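Local coordinates for uncharacterized conserved protein YndB, AHSA1/START domain (Micromonospora chersina, PDB 6V04) that is of unknown function but, as a START/Bet v1-like protein of the dynemicin biosynthetic locus, may act as a polyketide cyclase/aromatase, at residues A[92-97]-A[103-108]; A[214-219]-A[260-265]; A[227-232]-A[236-241]. One frame throughout, in Å; residues are numbered along the deposited sequence.

Interaction 1 (A[92-97]-A[103-108]); sequences VGWTLT and TTLTVD
Gly-93, Thr-95 and Thr-97 pair through both N and O with Asp-108, Thr-106 and Thr-104, six hydrogen bonds that hold segments 92-97 and 103-108 antiparallel, their axes 4.6 Å apart at an angle of 161°. The straightest runs from Thr-104 N to Thr-97 O, 2.8 Å long and 178° at the hydrogen. Between these pairs stand Trp-94 with Val-107 and Leu-96 with Leu-105, non-hydrogen-bonded positions whose side chains share one apolar face of the sheet. Trp-94 and Val-107 run side by side, and at the pyrrole corner of the indole Trp-94 CD1 lies 3.8 Å from Val-107 CG2. Leu-105 has CG anti to its backbone N (chi1 165°), which carries CD1 between its neighbours: 3.7 Å from Leu-96 CD2 and 3.9 Å from Trp-94 CB. The two strands form a beta hairpin in the antiparallel sheet of a Bet v1-like, helix-grip domain, and this face looks toward helix 116-139, from which the ring of Trp-126 meets that of Trp-94 and also touches Val-107. The other face, with Thr-95, Thr-97, Thr-104, Thr-106 and Asp-108, is polar and bridged by two waters. Water 1 accepts from Thr-95 OG1 at 2.6 Å and donates to Thr-106 O and Asp-108 OD2, a three-point bridge; the other carboxylate oxygen, Asp-108 OD1, accepts a hydrogen bond from Trp-13 NE1. Water 2 donates to Thr-95 O and links the hydroxyls of Thr-97 and Thr-106, lying 2.7 Å from Thr-106 OG1. At the turn end, Thr-97 OG1 rests 3.4 Å from Thr-104 CB.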
loop_
_atom_site.group_PDB
_atom_site.type_symbol
_atom_site.label_atom_id
_atom_site.label_comp_id
_atom_site.label_asym_id
_atom_site.label_seq_id
_atom_site.Cartn_x
_atom_site.Cartn_y
_atom_site.Cartn_z
ATOM N N VAL A 92 -13.404 -4.219 -5.243
ATOM C CA VAL A 92 -12.516 -5.037 -6.059
ATOM C C VAL A 92 -13.287 -6.244 -6.573
ATOM O O VAL A 92 -14.069 -6.857 -5.837
ATOM C CB VAL A 92 -11.254 -5.468 -5.276
ATOM C CG1 VAL A 92 -10.297 -6.247 -6.164
ATOM C CG2 VAL A 92 -10.541 -4.232 -4.700
ATOM N N GLY A 93 -13.078 -6.574 -7.843
ATOM C CA GLY A 93 -13.646 -7.788 -8.400
ATOM C C GLY A 93 -12.610 -8.582 -9.164
ATOM O O GLY A 93 -11.818 -8.003 -9.911
ATOM N N TRP A 94 -12.566 -9.900 -8.945
ATOM C CA TRP A 94 -11.738 -10.816 -9.722
ATOM C C TRP A 94 -12.691 -11.767 -10.426
ATOM O O TRP A 94 -13.380 -12.549 -9.767
ATOM C CB TRP A 94 -10.771 -11.602 -8.836
ATOM C CG TRP A 94 -9.694 -10.829 -8.161
ATOM C CD1 TRP A 94 -9.412 -9.498 -8.282
ATOM C CD2 TRP A 94 -8.732 -11.364 -7.243
ATOM N NE1 TRP A 94 -8.322 -9.178 -7.491
ATOM C CE2 TRP A 94 -7.900 -10.306 -6.844
ATOM C CE3 TRP A 94 -8.501 -12.645 -6.718
ATOM C CZ2 TRP A 94 -6.853 -10.482 -5.943
ATOM C CZ3 TRP A 94 -7.458 -12.815 -5.826
ATOM C CH2 TRP A 94 -6.649 -11.739 -5.451
ATOM N N THR A 95 -12.752 -11.691 -11.754
ATOM C CA THR A 95 -13.740 -12.429 -12.531
ATOM C C THR A 95 -13.036 -13.302 -13.556
ATOM O O THR A 95 -12.164 -12.823 -14.289
ATOM C CB THR A 95 -14.714 -11.470 -13.218
ATOM O OG1 THR A 95 -15.252 -10.573 -12.236
ATOM C CG2 THR A 95 -15.847 -12.232 -13.919
ATOM N N LEU A 96 -13.408 -14.580 -13.595
ATOM C CA LEU A 96 -12.825 -15.543 -14.518
ATOM C C LEU A 96 -13.779 -15.813 -15.666
ATOM O O LEU A 96 -14.965 -16.077 -15.445
ATOM C CB LEU A 96 -12.525 -16.868 -13.828
ATOM C CG LEU A 96 -11.472 -16.818 -12.732
ATOM C CD1 LEU A 96 -11.171 -18.225 -12.272
ATOM C CD2 LEU A 96 -10.213 -16.105 -13.211
ATOM N N THR A 97 -13.245 -15.796 -16.880
ATOM C CA THR A 97 -13.983 -16.223 -18.057
ATOM C C THR A 97 -13.160 -17.269 -18.788
ATOM O O THR A 97 -11.981 -17.044 -19.088
ATOM C CB THR A 97 -14.308 -15.037 -18.968
ATOM O OG1 THR A 97 -13.104 -14.409 -19.413
ATOM C CG2 THR A 97 -15.135 -14.013 -18.214
ATOM N N THR A 103 -7.823 -19.051 -20.121
ATOM C CA THR A 103 -8.674 -18.445 -19.111
ATOM C C THR A 103 -8.297 -16.980 -18.973
ATOM O O THR A 103 -7.113 -16.638 -18.956
ATOM C CB THR A 103 -8.514 -19.144 -17.756
ATOM O OG1 THR A 103 -9.016 -20.484 -17.845
ATOM C CG2 THR A 103 -9.280 -18.386 -16.666
ATOM N N THR A 104 -9.299 -16.109 -18.884
ATOM C CA THR A 104 -9.048 -14.697 -18.648
ATOM C C THR A 104 -9.472 -14.340 -17.234
ATOM O O THR A 104 -10.588 -14.667 -16.815
ATOM C CB THR A 104 -9.791 -13.821 -19.654
ATOM O OG1 THR A 104 -9.349 -14.130 -20.981
ATOM C CG2 THR A 104 -9.535 -12.351 -19.361
ATOM N N LEU A 105 -8.587 -13.661 -16.512
ATOM C CA LEU A 105 -8.919 -13.043 -15.237
ATOM C C LEU A 105 -9.048 -11.544 -15.465
ATOM O O LEU A 105 -8.119 -10.910 -15.974
ATOM C CB LEU A 105 -7.853 -13.334 -14.181
ATOM C CG LEU A 105 -7.886 -12.470 -12.918
ATOM C CD1 LEU A 105 -9.086 -12.805 -12.088
ATOM C CD2 LEU A 105 -6.607 -12.662 -12.104
ATOM N N THR A 106 -10.192 -10.984 -15.089
ATOM C CA THR A 106 -10.438 -9.553 -15.170
ATOM C C THR A 106 -10.503 -8.988 -13.759
ATOM O O THR A 106 -11.292 -9.465 -12.937
ATOM C CB THR A 106 -11.748 -9.266 -15.914
ATOM O OG1 THR A 106 -11.695 -9.843 -17.221
ATOM C CG2 THR A 106 -11.998 -7.766 -16.039
ATOM N N VAL A 107 -9.684 -7.975 -13.487
ATOM C CA VAL A 107 -9.659 -7.298 -12.197
ATOM C C VAL A 107 -10.289 -5.927 -12.356
ATOM O O VAL A 107 -9.869 -5.141 -13.213
ATOM C CB VAL A 107 -8.232 -7.149 -11.651
ATOM C CG1 VAL A 107 -8.267 -6.366 -10.335
ATOM C CG2 VAL A 107 -7.581 -8.513 -11.465
ATOM N N ASP A 108 -11.293 -5.649 -11.528
ATOM C CA ASP A 108 -11.896 -4.333 -11.384
ATOM C C ASP A 108 -11.517 -3.755 -10.029
ATOM O O ASP A 108 -11.598 -4.451 -9.017
ATOM C CB ASP A 108 -13.420 -4.416 -11.453
ATOM C CG ASP A 108 -13.931 -4.840 -12.805
ATOM O OD1 ASP A 108 -13.630 -4.152 -13.797
ATOM O OD2 ASP A 108 -14.656 -5.858 -12.860
HETATM O O HOH W 1 -13.785 -8.393 -12.233
HETATM O O HOH W 2 -12.688 -12.307 -17.125
#

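Interaction 2 (A[214-219]-A[260-265]); sequences VEIPGA and HRFAAT
Phe-262 meets Val-214 and Ile-216 through the far end of its ring, and these three buried residues make up the whole contact between segments 214-219 and 260-265. Val-214 CG1 lies 4.2 Å from Phe-262 CE2, while Ile-216 CD1 reaches the adjoining ring atom, Phe-262 CZ, at the same 4.2 Å; both methyls approach obliquely. The phenylalanine leaves helix 252-277 pointing toward segment 214-219, whereas the isoleucine gets there by its longer branch: with CG1 beside its backbone N (chi1 -55°), a further bend at chi2 of -62° brings CD1 toward the ring. Beyond Ile-216 the chain swings away in a type II turn to Ala-219, with Gly-218 at a backbone position that suits glycine. The contact thus joins the long C-terminal helix of what appears to be a second helix-grip unit to the end of strand 209-214 and the loop that follows. Phe-197 packs edge-to-face on Phe-262 and also touches both aliphatic partners, and the rings of Trp-245 and His-242 meet Phe-262 too. With just 88 Å² buried, the contact is apolar and non-directional, so its position is probably set by the fit among Phe-197, Trp-245 and the other neighbours.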
loop_
_atom_site.group_PDB
_atom_site.type_symbol
_atom_site.label_atom_id
_atom_site.label_comp_id
_atom_site.label_asym_id
_atom_site.label_seq_id
_atom_site.Cartn_x
_atom_site.Cartn_y
_atom_site.Cartn_z
ATOM N N VAL A 214 15.208 11.659 5.034
ATOM C CA VAL A 214 15.602 10.957 6.256
ATOM C C VAL A 214 16.891 10.197 5.981
ATOM O O VAL A 214 16.945 9.335 5.091
ATOM C CB VAL A 214 14.494 10.024 6.758
ATOM C CG1 VAL A 214 14.939 9.342 8.049
ATOM C CG2 VAL A 214 13.212 10.797 6.988
ATOM N N GLU A 215 17.927 10.527 6.746
ATOM C CA GLU A 215 19.214 9.865 6.632
ATOM C C GLU A 215 19.148 8.518 7.326
ATOM O O GLU A 215 18.512 8.385 8.372
ATOM C CB GLU A 215 20.313 10.698 7.285
ATOM C CG GLU A 215 20.540 12.055 6.700
ATOM C CD GLU A 215 21.710 12.772 7.358
ATOM O OE1 GLU A 215 22.288 12.221 8.324
ATOM O OE2 GLU A 215 22.043 13.885 6.909
ATOM N N ILE A 216 19.842 7.538 6.759
ATOM C CA ILE A 216 19.912 6.186 7.298
ATOM C C ILE A 216 21.362 5.900 7.680
ATOM O O ILE A 216 22.244 5.956 6.818
ATOM C CB ILE A 216 19.409 5.151 6.280
ATOM C CG1 ILE A 216 17.985 5.511 5.805
ATOM C CG2 ILE A 216 19.480 3.755 6.870
ATOM C CD1 ILE A 216 16.934 5.518 6.915
ATOM N N PRO A 217 21.661 5.592 8.942
ATOM C CA PRO A 217 23.044 5.277 9.318
ATOM C C PRO A 217 23.632 4.178 8.447
ATOM O O PRO A 217 23.036 3.109 8.265
ATOM C CB PRO A 217 22.918 4.840 10.781
ATOM C CG PRO A 217 21.672 5.502 11.267
ATOM C CD PRO A 217 20.750 5.493 10.095
ATOM N N GLY A 218 24.804 4.458 7.883
ATOM C CA GLY A 218 25.531 3.500 7.082
ATOM C C GLY A 218 25.252 3.566 5.597
ATOM O O GLY A 218 25.978 2.934 4.819
ATOM N N ALA A 219 24.237 4.317 5.178
ATOM C CA ALA A 219 23.709 4.230 3.823
ATOM C C ALA A 219 24.437 5.155 2.856
ATOM O O ALA A 219 24.969 6.197 3.243
ATOM C CB ALA A 219 22.228 4.572 3.829
ATOM N N HIS A 260 10.170 -2.103 6.198
ATOM C CA HIS A 260 9.067 -2.632 6.992
ATOM C C HIS A 260 8.792 -1.758 8.217
ATOM O O HIS A 260 7.639 -1.404 8.501
ATOM C CB HIS A 260 9.406 -4.074 7.376
ATOM C CG HIS A 260 8.251 -4.877 7.876
ATOM N ND1 HIS A 260 8.129 -6.224 7.617
ATOM C CD2 HIS A 260 7.174 -4.536 8.623
ATOM C CE1 HIS A 260 7.034 -6.683 8.196
ATOM N NE2 HIS A 260 6.441 -5.682 8.817
ATOM N N ARG A 261 9.839 -1.384 8.949
ATOM C CA ARG A 261 9.645 -0.583 10.154
ATOM C C ARG A 261 9.095 0.796 9.826
ATOM O O ARG A 261 8.220 1.310 10.537
ATOM C CB ARG A 261 10.958 -0.451 10.912
ATOM C CG ARG A 261 11.501 -1.767 11.456
ATOM C CD ARG A 261 12.865 -1.566 12.098
ATOM N NE ARG A 261 12.766 -0.697 13.271
ATOM C CZ ARG A 261 13.626 0.263 13.598
ATOM N NH1 ARG A 261 14.703 0.510 12.859
ATOM N NH2 ARG A 261 13.418 0.969 14.696
ATOM N N PHE A 262 9.621 1.431 8.779
ATOM C CA PHE A 262 9.088 2.728 8.387
ATOM C C PHE A 262 7.666 2.608 7.862
ATOM O O PHE A 262 6.854 3.512 8.090
ATOM C CB PHE A 262 10.004 3.381 7.354
ATOM C CG PHE A 262 11.152 4.149 7.956
ATOM C CD1 PHE A 262 12.303 3.500 8.372
ATOM C CD2 PHE A 262 11.094 5.524 8.094
ATOM C CE1 PHE A 262 13.366 4.211 8.907
ATOM C CE2 PHE A 262 12.157 6.239 8.621
ATOM C CZ PHE A 262 13.294 5.584 9.035
ATOM N N ALA A 263 7.317 1.505 7.189
ATOM C CA ALA A 263 5.930 1.350 6.739
ATOM C C ALA A 263 4.970 1.310 7.921
ATOM O O ALA A 263 3.880 1.902 7.876
ATOM C CB ALA A 263 5.788 0.088 5.887
ATOM N N ALA A 264 5.343 0.600 8.983
ATOM C CA ALA A 264 4.496 0.555 10.166
ATOM C C ALA A 264 4.402 1.930 10.808
ATOM O O ALA A 264 3.351 2.306 11.347
ATOM C CB ALA A 264 5.056 -0.463 11.152
ATOM N N THR A 265 5.497 2.690 10.768
ATOM C CA THR A 265 5.490 4.038 11.327
ATOM C C THR A 265 4.541 4.935 10.548
ATOM O O THR A 265 3.756 5.688 11.139
ATOM C CB THR A 265 6.904 4.607 11.322
ATOM O OG1 THR A 265 7.707 3.834 12.218
ATOM C CG2 THR A 265 6.940 6.044 11.792
#

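Interaction 3 (A[227-232]-A[236-241]); sequences VRTEPG and RTLSVS
Val-227 and Leu-238 form the close-packed heart of a beta hairpin formed by strands 223-230 and 236-243 in the second antiparallel sheet of the chain. Val-227 CG1 comes within 3.6 Å of Leu-238 CD1, the two side chains passing at a slant. The leucine owes this to its first torsion, which sets CG opposite the backbone N (chi1 170°) and lets CD1 touch a second neighbour, Thr-229 CG2, at 3.8 Å. Val-240 continues the row more loosely, its CG2 4.1 Å from Val-227 CG2. Helix 252-277 covers this face: Trp-266 touches both valines, and Leu-270 and Ala-273 touch Leu-238. At the turn end the side-chain packing thins to Arg-236 CG, 4.1 Å from Pro-231 CA, with the arginine chain then bending at chi3.

The reverse face is another matter. Arg-228 and Glu-230 start there beside Ser-239 and Thr-237, but the charged ends of both lead away from the partner strand, and the arginine, extended from CG to NE, is exposed. Thr-237 is the buried member of this face; Thr-237 OG1 is hydrogen-bonded to Arg-234 NH2 in the turn.

Four backbone hydrogen bonds join the strands between the two faces, two for each of the pairs Arg-228/Ser-239 and Glu-230/Thr-237. They differ in shape: both bonds of the Glu-230 pair have the donor tilted more than 20° from the carbonyl plane, whereas Ser-239 N approaches Arg-228 O nearly end-on, 2.9 Å away with 173° at the hydrogen.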
loop_
_atom_site.group_PDB
_atom_site.type_symbol
_atom_site.label_atom_id
_atom_site.label_comp_id
_atom_site.label_asym_id
_atom_site.label_seq_id
_atom_site.Cartn_x
_atom_site.Cartn_y
_atom_site.Cartn_z
ATOM N N VAL A 227 4.802 14.255 1.264
ATOM C CA VAL A 227 3.464 14.212 1.840
ATOM C C VAL A 227 2.634 15.282 1.137
ATOM O O VAL A 227 3.103 16.408 0.944
ATOM C CB VAL A 227 3.503 14.469 3.357
ATOM C CG1 VAL A 227 2.102 14.404 3.961
ATOM C CG2 VAL A 227 4.419 13.476 4.042
ATOM N N ARG A 228 1.418 14.934 0.743
ATOM C CA ARG A 228 0.575 15.871 0.020
ATOM C C ARG A 228 -0.862 15.712 0.477
ATOM O O ARG A 228 -1.263 14.651 0.952
ATOM C CB ARG A 228 0.675 15.652 -1.494
ATOM C CG ARG A 228 2.098 15.461 -1.985
ATOM C CD ARG A 228 2.284 15.863 -3.438
ATOM N NE ARG A 228 3.512 15.295 -3.992
ATOM C CZ ARG A 228 4.743 15.644 -3.621
ATOM N NH1 ARG A 228 4.933 16.562 -2.680
ATOM N NH2 ARG A 228 5.793 15.063 -4.187
ATOM N N THR A 229 -1.637 16.777 0.321
ATOM C CA THR A 229 -3.077 16.708 0.505
ATOM C C THR A 229 -3.759 17.137 -0.786
ATOM O O THR A 229 -3.322 18.075 -1.455
ATOM C CB THR A 229 -3.535 17.580 1.680
ATOM O OG1 THR A 229 -2.984 18.896 1.552
ATOM C CG2 THR A 229 -3.113 16.970 2.986
ATOM N N GLU A 230 -4.803 16.405 -1.157
ATOM C CA GLU A 230 -5.589 16.707 -2.345
ATOM C C GLU A 230 -7.034 16.904 -1.914
ATOM O O GLU A 230 -7.620 15.986 -1.312
ATOM C CB GLU A 230 -5.489 15.589 -3.384
ATOM C CG GLU A 230 -6.368 15.845 -4.592
ATOM C CD GLU A 230 -6.006 15.003 -5.803
ATOM O OE1 GLU A 230 -4.835 14.587 -5.920
ATOM O OE2 GLU A 230 -6.900 14.760 -6.641
ATOM N N PRO A 231 -7.657 18.045 -2.186
ATOM C CA PRO A 231 -9.036 18.243 -1.742
ATOM C C PRO A 231 -10.021 17.490 -2.619
ATOM O O PRO A 231 -9.764 17.215 -3.794
ATOM C CB PRO A 231 -9.237 19.759 -1.853
ATOM C CG PRO A 231 -8.221 20.221 -2.831
ATOM C CD PRO A 231 -7.083 19.253 -2.808
ATOM N N GLY A 232 -11.157 17.152 -2.016
ATOM C CA GLY A 232 -12.220 16.477 -2.734
ATOM C C GLY A 232 -13.536 16.593 -2.003
ATOM O O GLY A 232 -13.580 16.888 -0.806
ATOM N N ARG A 236 -10.431 15.363 2.275
ATOM C CA ARG A 236 -9.070 15.667 1.856
ATOM C C ARG A 236 -8.255 14.391 1.930
ATOM O O ARG A 236 -8.210 13.747 2.980
ATOM C CB ARG A 236 -8.419 16.732 2.743
ATOM C CG ARG A 236 -8.815 18.151 2.389
ATOM C CD ARG A 236 -7.931 19.159 3.104
ATOM N NE ARG A 236 -8.458 19.515 4.415
ATOM C CZ ARG A 236 -9.420 20.411 4.610
ATOM N NH1 ARG A 236 -9.973 21.035 3.578
ATOM N NH2 ARG A 236 -9.838 20.675 5.839
ATOM N N THR A 237 -7.614 14.020 0.829
ATOM C CA THR A 237 -6.789 12.819 0.832
ATOM C C THR A 237 -5.375 13.200 1.236
ATOM O O THR A 237 -4.704 13.969 0.541
ATOM C CB THR A 237 -6.789 12.125 -0.527
ATOM O OG1 THR A 237 -8.121 11.734 -0.860
ATOM C CG2 THR A 237 -5.900 10.890 -0.491
ATOM N N LEU A 238 -4.933 12.674 2.377
ATOM C CA LEU A 238 -3.569 12.829 2.851
ATOM C C LEU A 238 -2.776 11.621 2.386
ATOM O O LEU A 238 -3.128 10.488 2.721
ATOM C CB LEU A 238 -3.573 12.924 4.369
ATOM C CG LEU A 238 -2.205 12.856 5.030
ATOM C CD1 LEU A 238 -1.366 14.050 4.635
ATOM C CD2 LEU A 238 -2.359 12.778 6.546
ATOM N N SER A 239 -1.736 11.854 1.595
ATOM C CA SER A 239 -0.937 10.775 1.035
ATOM C C SER A 239 0.531 10.963 1.391
ATOM O O SER A 239 1.027 12.089 1.531
ATOM C CB SER A 239 -1.092 10.689 -0.486
ATOM O OG SER A 239 -0.543 11.821 -1.139
ATOM N N VAL A 240 1.226 9.843 1.535
ATOM C CA VAL A 240 2.654 9.835 1.804
ATOM C C VAL A 240 3.334 8.924 0.801
ATOM O O VAL A 240 2.774 7.905 0.386
ATOM C CB VAL A 240 2.989 9.394 3.242
ATOM C CG1 VAL A 240 2.453 8.005 3.530
ATOM C CG2 VAL A 240 4.510 9.439 3.452
ATOM N N SER A 241 4.536 9.320 0.388
ATOM C CA SER A 241 5.449 8.476 -0.370
ATOM C C SER A 241 6.813 8.583 0.286
ATOM O O SER A 241 7.292 9.696 0.529
ATOM C CB SER A 241 5.538 8.927 -1.824
ATOM O OG SER A 241 6.512 8.186 -2.543
#

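From the N terminus, interaction 1 comes first: it closes the short turn between strands 90-98 and 103-110 and is complete before the second seven-stranded sheet begins. Interaction 2 then opens at the end of strand 209-214 and, after 40 intervening residues, closes on helix 252-277. Nested within that loop lies interaction 3, the hairpin of strands 223-230 and 236-243, so no loops cross. Interactions 1 and 3 occupy corresponding hairpins, since both sheets have the same strand order, but their centres are about 30 Å apart. Interactions 2 and 3 belong to the same sheet-and-helix unit, with nearest atoms about 8 Å apart; helix 252-277 serves both.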